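Local coordinates for protein endoglycosidase (Bacteroides thetaiotaomicron, PDB 6Q64) that probably hydrolyses glycosidic bonds within complex N-glycans, as a family 18 glycoside hydrolase, at residues K72-F77 and K279-V284; V98-L103 and H250-A255. The protein carries 1 engineered substitution. One frame throughout, in Å; residues are numbered along the deposited sequence.

Interaction 1 (K72-F77 and K279-V284)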
loop_
_atom_site.group_PDB
_atom_site.type_symbol
_atom_site.label_atom_id
_atom_site.label_comp_id
_atom_site.label_asym_id
_atom_site.label_seq_id
_atom_site.Cartn_x
_atom_site.Cartn_y
_atom_site.Cartn_z
ATOM N N LYS A 72 -10.440 0.355 4.080
ATOM C CA LYS A 72 -9.614 1.035 3.073
ATOM C C LYS A 72 -9.441 0.115 1.877
ATOM O O LYS A 72 -9.515 -1.117 2.042
ATOM C CB LYS A 72 -8.267 1.445 3.655
ATOM C CG LYS A 72 -8.358 2.710 4.491
ATOM C CD LYS A 72 -7.037 3.179 5.036
ATOM C CE LYS A 72 -7.253 4.304 6.025
ATOM N NZ LYS A 72 -5.971 4.979 6.326
ATOM N N GLY A 73 -9.305 0.723 0.699
ATOM C CA GLY A 73 -9.015 0.008 -0.552
ATOM C C GLY A 73 -7.633 0.397 -0.989
ATOM O O GLY A 73 -7.346 1.605 -0.954
ATOM N N PHE A 74 -6.820 -0.593 -1.332
ATOM C CA PHE A 74 -5.390 -0.436 -1.652
ATOM C C PHE A 74 -5.058 -1.343 -2.842
ATOM O O PHE A 74 -5.835 -2.257 -3.199
ATOM C CB PHE A 74 -4.588 -0.759 -0.386
ATOM C CG PHE A 74 -3.138 -1.128 -0.618
ATOM C CD1 PHE A 74 -2.162 -0.151 -0.672
ATOM C CD2 PHE A 74 -2.768 -2.450 -0.787
ATOM C CE1 PHE A 74 -0.846 -0.486 -0.918
ATOM C CE2 PHE A 74 -1.454 -2.780 -1.037
ATOM C CZ PHE A 74 -0.498 -1.797 -1.114
ATOM N N GLY A 75 -3.901 -1.124 -3.452
ATOM C CA GLY A 75 -3.307 -2.142 -4.336
ATOM C C GLY A 75 -1.915 -1.732 -4.775
ATOM O O GLY A 75 -1.506 -0.542 -4.613
ATOM N N TRP A 76 -1.279 -2.678 -5.479
ATOM C CA TRP A 76 -0.023 -2.451 -6.220
ATOM C C TRP A 76 -0.377 -2.184 -7.676
ATOM O O TRP A 76 -0.665 -3.163 -8.389
ATOM C CB TRP A 76 0.911 -3.651 -6.027
ATOM C CG TRP A 76 1.512 -3.654 -4.657
ATOM C CD1 TRP A 76 2.460 -2.798 -4.182
ATOM C CD2 TRP A 76 1.139 -4.502 -3.560
ATOM N NE1 TRP A 76 2.711 -3.063 -2.865
ATOM C CE2 TRP A 76 1.922 -4.107 -2.458
ATOM C CE3 TRP A 76 0.246 -5.568 -3.414
ATOM C CZ2 TRP A 76 1.840 -4.750 -1.227
ATOM C CZ3 TRP A 76 0.153 -6.196 -2.195
ATOM C CH2 TRP A 76 0.940 -5.787 -1.119
ATOM N N PHE A 77 -0.325 -0.908 -8.067
ATOM C CA PHE A 77 -0.651 -0.368 -9.417
ATOM C C PHE A 77 0.565 -0.403 -10.349
ATOM O O PHE A 77 1.524 0.415 -10.202
ATOM C CB PHE A 77 -1.147 1.069 -9.265
ATOM C CG PHE A 77 -1.814 1.649 -10.486
ATOM C CD1 PHE A 77 -2.802 0.953 -11.160
ATOM C CD2 PHE A 77 -1.485 2.913 -10.943
ATOM C CE1 PHE A 77 -3.430 1.504 -12.262
ATOM C CE2 PHE A 77 -2.121 3.461 -12.042
ATOM C CZ PHE A 77 -3.079 2.750 -12.705
ATOM N N LYS A 279 -5.174 -1.385 11.421
ATOM C CA LYS A 279 -4.066 -0.952 10.543
ATOM C C LYS A 279 -3.621 -2.089 9.612
ATOM O O LYS A 279 -2.672 -1.891 8.818
ATOM C CB LYS A 279 -2.892 -0.478 11.386
ATOM C CG LYS A 279 -3.190 0.682 12.309
ATOM C CD LYS A 279 -2.058 0.941 13.301
ATOM C CE LYS A 279 -0.711 1.183 12.673
ATOM N NZ LYS A 279 0.254 1.642 13.698
ATOM N N THR A 280 -4.230 -3.260 9.710
ATOM C CA THR A 280 -3.795 -4.394 8.871
ATOM C C THR A 280 -4.562 -4.351 7.540
ATOM O O THR A 280 -5.798 -4.133 7.519
ATOM C CB THR A 280 -3.923 -5.717 9.623
ATOM O OG1 THR A 280 -3.018 -5.716 10.730
ATOM C CG2 THR A 280 -3.588 -6.870 8.714
ATOM N N ILE A 281 -3.835 -4.536 6.450
ATOM C CA ILE A 281 -4.405 -4.666 5.082
ATOM C C ILE A 281 -4.055 -6.064 4.583
ATOM O O ILE A 281 -2.878 -6.442 4.689
ATOM C CB ILE A 281 -3.896 -3.533 4.168
ATOM C CG1 ILE A 281 -4.686 -2.248 4.411
ATOM C CG2 ILE A 281 -3.997 -3.919 2.715
ATOM C CD1 ILE A 281 -3.926 -0.998 4.088
ATOM N N ILE A 282 -5.039 -6.808 4.085
ATOM C CA ILE A 282 -4.778 -8.147 3.498
ATOM C C ILE A 282 -5.060 -8.064 2.001
ATOM O O ILE A 282 -6.023 -7.395 1.595
ATOM C CB ILE A 282 -5.581 -9.238 4.201
ATOM C CG1 ILE A 282 -6.964 -8.755 4.651
ATOM C CG2 ILE A 282 -4.765 -9.746 5.367
ATOM C CD1 ILE A 282 -7.881 -9.871 5.149
ATOM N N THR A 283 -4.190 -8.692 1.222
ATOM C CA THR A 283 -4.119 -8.528 -0.236
ATOM C C THR A 283 -4.163 -9.894 -0.893
ATOM O O THR A 283 -3.664 -10.912 -0.338
ATOM C CB THR A 283 -2.871 -7.760 -0.673
ATOM O OG1 THR A 283 -1.706 -8.573 -0.473
ATOM C CG2 THR A 283 -2.768 -6.435 0.052
ATOM N N VAL A 284 -4.729 -9.868 -2.079
ATOM C CA VAL A 284 -4.904 -11.071 -2.911
ATOM C C VAL A 284 -4.111 -10.901 -4.224
ATOM O O VAL A 284 -3.608 -9.769 -4.502
ATOM C CB VAL A 284 -6.413 -11.300 -3.038
ATOM C CG1 VAL A 284 -7.051 -10.280 -3.956
ATOM C CG2 VAL A 284 -6.689 -12.720 -3.483
#
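F74 reaches I281 and T283 because its CG stands opposite the backbone N (chi1 159°), which turns the phenyl ring inward from strand 72-76. W76 starts out in a less direct direction, but with CG placed beside its backbone N (chi1 -74°) the six-membered end of the indole swings round to T283. On the facing strand, I281 presents its CG2 branch, and its methyl lies 4.0 Å from F74 CD2, coming in obliquely to the ring. T283 brings both branches to W76, and its CG2 also meets the rim of the phenyl near the ring plane, 4.0 Å from F74 CE2, while lying 3.7 Å from W76 CZ3. T283 OG1 sits in the plane of the indole at its edge, 3.5 Å from W76 CZ3. That hydroxyl is already engaged as donor to the backbone O of Y253, so its approach to the indole is one of packing. Strands 72-76 and 280-285 are the first and seventh of an eight-stranded parallel TIM barrel, separated in the sheet by strand 329-333. The axes of the short segments 72-76 and 280-284 approach to 8.3 Å and run at 49°, so side chains span the interior between them. Within 72-77 the two aromatics support each other: F74 CZ lies 3.6 Å above the indole plane, offset toward its rim. With an alanine in place of W76, T283 would probably lose the aromatic surface against which OG1 and CG2 pack, and the F74 ring the face under its CZ. F74 also touches I252 of strand 251-254, and I281 touches F100.

Interaction 2 (V98-L103 and H250-A255); sequences VDFVSL and HYIYQA
F100 and H250 face each other with their rings nearly parallel, the planes 22° apart, yet slid so far past one another that they barely overlap; the centroids are 5.4 Å apart. The side chains come from opposite sides of the barrel and run in opposite directions, so it is the outer parts of the rings that meet. F100 CE1 lies over one face of the imidazole, 4.2 Å from H250 CE1. The neighbouring phenyl atom CZ is 4.1 Å from H250 ND1, which approaches the phenyl obliquely. F100 reaches this place by setting CG between its backbone N and carbonyl carbon (chi1 77°), a choice that sends the ring inward from its strand. I252 adds a third, looser touch: its CD1 methyl stands at the phenyl edge, near the ring plane, 4.4 Å from F100 CZ. The backbones stay well apart, F100 CA and H250 CA being 11.2 Å from each other, and the contact is made by van der Waals packing of buried side chains. Strands 100-102 and 251-254 are the second and sixth of the TIM barrel, four places apart round its wall, so these residues bridge the barrel's interior. M230, at the start of strand 230-235, touches both F100 and H250, while V232 on the same strand packs on H250 and I252. I281 of strand 280-285 touches both rings as well.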
loop_
_atom_site.group_PDB
_atom_site.type_symbol
_atom_site.label_atom_id
_atom_site.label_comp_id
_atom_site.label_asym_id
_atom_site.label_seq_id
_atom_site.Cartn_x
_atom_site.Cartn_y
_atom_site.Cartn_z
ATOM N N VAL A 98 -10.934 3.473 -3.749
ATOM C CA VAL A 98 -9.492 3.243 -3.460
ATOM C C VAL A 98 -8.946 4.420 -2.652
ATOM O O VAL A 98 -9.018 5.529 -3.149
ATOM C CB VAL A 98 -8.713 3.065 -4.764
ATOM C CG1 VAL A 98 -7.250 3.336 -4.560
ATOM C CG2 VAL A 98 -8.918 1.675 -5.343
ATOM N N ASP A 99 -8.344 4.160 -1.483
ATOM C CA ASP A 99 -7.828 5.202 -0.548
ATOM C C ASP A 99 -6.386 5.551 -0.861
ATOM O O ASP A 99 -6.062 6.757 -0.828
ATOM C CB ASP A 99 -7.904 4.735 0.891
ATOM C CG ASP A 99 -9.351 4.655 1.295
ATOM O OD1 ASP A 99 -9.950 5.718 1.459
ATOM O OD2 ASP A 99 -9.869 3.545 1.356
ATOM N N PHE A 100 -5.565 4.546 -1.154
ATOM C CA PHE A 100 -4.144 4.774 -1.515
ATOM C C PHE A 100 -3.595 3.580 -2.297
ATOM O O PHE A 100 -4.216 2.528 -2.360
ATOM C CB PHE A 100 -3.300 5.060 -0.263
ATOM C CG PHE A 100 -2.953 3.861 0.586
ATOM C CD1 PHE A 100 -3.889 3.292 1.431
ATOM C CD2 PHE A 100 -1.683 3.306 0.545
ATOM C CE1 PHE A 100 -3.561 2.196 2.219
ATOM C CE2 PHE A 100 -1.360 2.202 1.324
ATOM C CZ PHE A 100 -2.293 1.655 2.171
ATOM N N VAL A 101 -2.387 3.728 -2.812
ATOM C CA VAL A 101 -1.852 2.746 -3.772
ATOM C C VAL A 101 -0.331 2.758 -3.652
ATOM O O VAL A 101 0.265 3.809 -3.288
ATOM C CB VAL A 101 -2.396 3.151 -5.158
ATOM C CG1 VAL A 101 -1.348 3.233 -6.246
ATOM C CG2 VAL A 101 -3.576 2.285 -5.595
ATOM N N SER A 102 0.260 1.606 -3.917
ATOM C CA SER A 102 1.720 1.439 -4.054
ATOM C C SER A 102 2.049 1.226 -5.525
ATOM O O SER A 102 1.402 0.358 -6.146
ATOM C CB SER A 102 2.201 0.313 -3.197
ATOM O OG SER A 102 2.350 0.762 -1.856
ATOM N N LEU A 103 3.023 1.979 -6.031
ATOM C CA LEU A 103 3.429 1.983 -7.452
ATOM C C LEU A 103 4.466 0.883 -7.685
ATOM O O LEU A 103 5.676 1.143 -7.520
ATOM C CB LEU A 103 3.966 3.375 -7.785
ATOM C CG LEU A 103 2.995 4.506 -7.467
ATOM C CD1 LEU A 103 3.685 5.858 -7.507
ATOM C CD2 LEU A 103 1.815 4.479 -8.412
ATOM N N HIS A 250 0.406 1.304 8.284
ATOM C CA HIS A 250 -0.335 0.049 7.951
ATOM C C HIS A 250 0.613 -1.138 7.859
ATOM O O HIS A 250 1.764 -0.972 7.409
ATOM C CB HIS A 250 -1.067 0.091 6.600
ATOM C CG HIS A 250 -2.278 0.948 6.606
ATOM N ND1 HIS A 250 -2.234 2.252 6.202
ATOM C CD2 HIS A 250 -3.539 0.719 7.021
ATOM C CE1 HIS A 250 -3.429 2.806 6.358
ATOM N NE2 HIS A 250 -4.243 1.889 6.871
ATOM N N TYR A 251 0.090 -2.295 8.242
ATOM C CA TYR A 251 0.764 -3.608 8.176
ATOM C C TYR A 251 0.122 -4.337 7.003
ATOM O O TYR A 251 -1.086 -4.629 7.084
ATOM C CB TYR A 251 0.606 -4.332 9.518
ATOM C CG TYR A 251 0.719 -3.454 10.747
ATOM C CD1 TYR A 251 1.748 -2.549 10.888
ATOM C CD2 TYR A 251 -0.201 -3.511 11.768
ATOM C CE1 TYR A 251 1.837 -1.709 11.985
ATOM C CE2 TYR A 251 -0.126 -2.680 12.872
ATOM C CZ TYR A 251 0.907 -1.784 12.996
ATOM O OH TYR A 251 1.023 -0.968 14.083
ATOM N N ILE A 252 0.863 -4.569 5.925
ATOM C CA ILE A 252 0.246 -5.062 4.658
ATOM C C ILE A 252 0.754 -6.463 4.407
ATOM O O ILE A 252 1.997 -6.643 4.287
ATOM C CB ILE A 252 0.541 -4.142 3.454
ATOM C CG1 ILE A 252 0.268 -2.673 3.788
ATOM C CG2 ILE A 252 -0.236 -4.607 2.244
ATOM C CD1 ILE A 252 0.390 -1.754 2.602
ATOM N N TYR A 253 -0.162 -7.407 4.334
ATOM C CA TYR A 253 0.201 -8.826 4.171
ATOM C C TYR A 253 -0.247 -9.293 2.787
ATOM O O TYR A 253 -1.315 -8.927 2.306
ATOM C CB TYR A 253 -0.381 -9.694 5.291
ATOM C CG TYR A 253 -0.003 -9.315 6.708
ATOM C CD1 TYR A 253 -0.628 -8.275 7.355
ATOM C CD2 TYR A 253 0.924 -10.032 7.430
ATOM C CE1 TYR A 253 -0.320 -7.951 8.663
ATOM C CE2 TYR A 253 1.262 -9.704 8.728
ATOM C CZ TYR A 253 0.627 -8.667 9.359
ATOM O OH TYR A 253 0.878 -8.348 10.663
ATOM N N GLN A 254 0.623 -10.091 2.185
ATOM C CA GLN A 254 0.370 -10.916 1.003
ATOM C C GLN A 254 -0.365 -12.172 1.451
ATOM O O GLN A 254 0.282 -13.189 1.564
ATOM C CB GLN A 254 1.706 -11.266 0.356
ATOM C CG GLN A 254 2.289 -10.148 -0.477
ATOM C CD GLN A 254 3.234 -9.239 0.259
ATOM O OE1 GLN A 254 4.417 -9.526 0.411
ATOM N NE2 GLN A 254 2.734 -8.081 0.636
ATOM N N ALA A 255 -1.686 -12.124 1.589
ATOM C CA ALA A 255 -2.529 -13.311 1.901
ATOM C C ALA A 255 -2.954 -14.025 0.611
ATOM O O ALA A 255 -4.147 -14.382 0.479
ATOM C CB ALA A 255 -3.745 -12.900 2.704
#

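Overall arrangement
Interactions 1 and 2 are both core contacts of the same barrel, their centres about 3 Å apart, and neither involves a surface residue. Interaction 1 joins strands two places apart, 72-76 and 280-285, with 329-333 between them; interaction 2 joins 100-102 and 251-254, on opposite sides of the barrel. The pairs are neighbours on both sides: G73 O lies 2.8 Å from D99 N and I281 N lies 2.8 Å from Y251 O, both probable hydrogen bonds. Along the chain, interaction 2 is nested inside the loop closed by interaction 1. Their chemistry differs: interaction 1 sets two aromatic rings against the branches of an isoleucine and a threonine, whereas interaction 2 centres on two slipped rings and buries less surface, 114 against 198 Å².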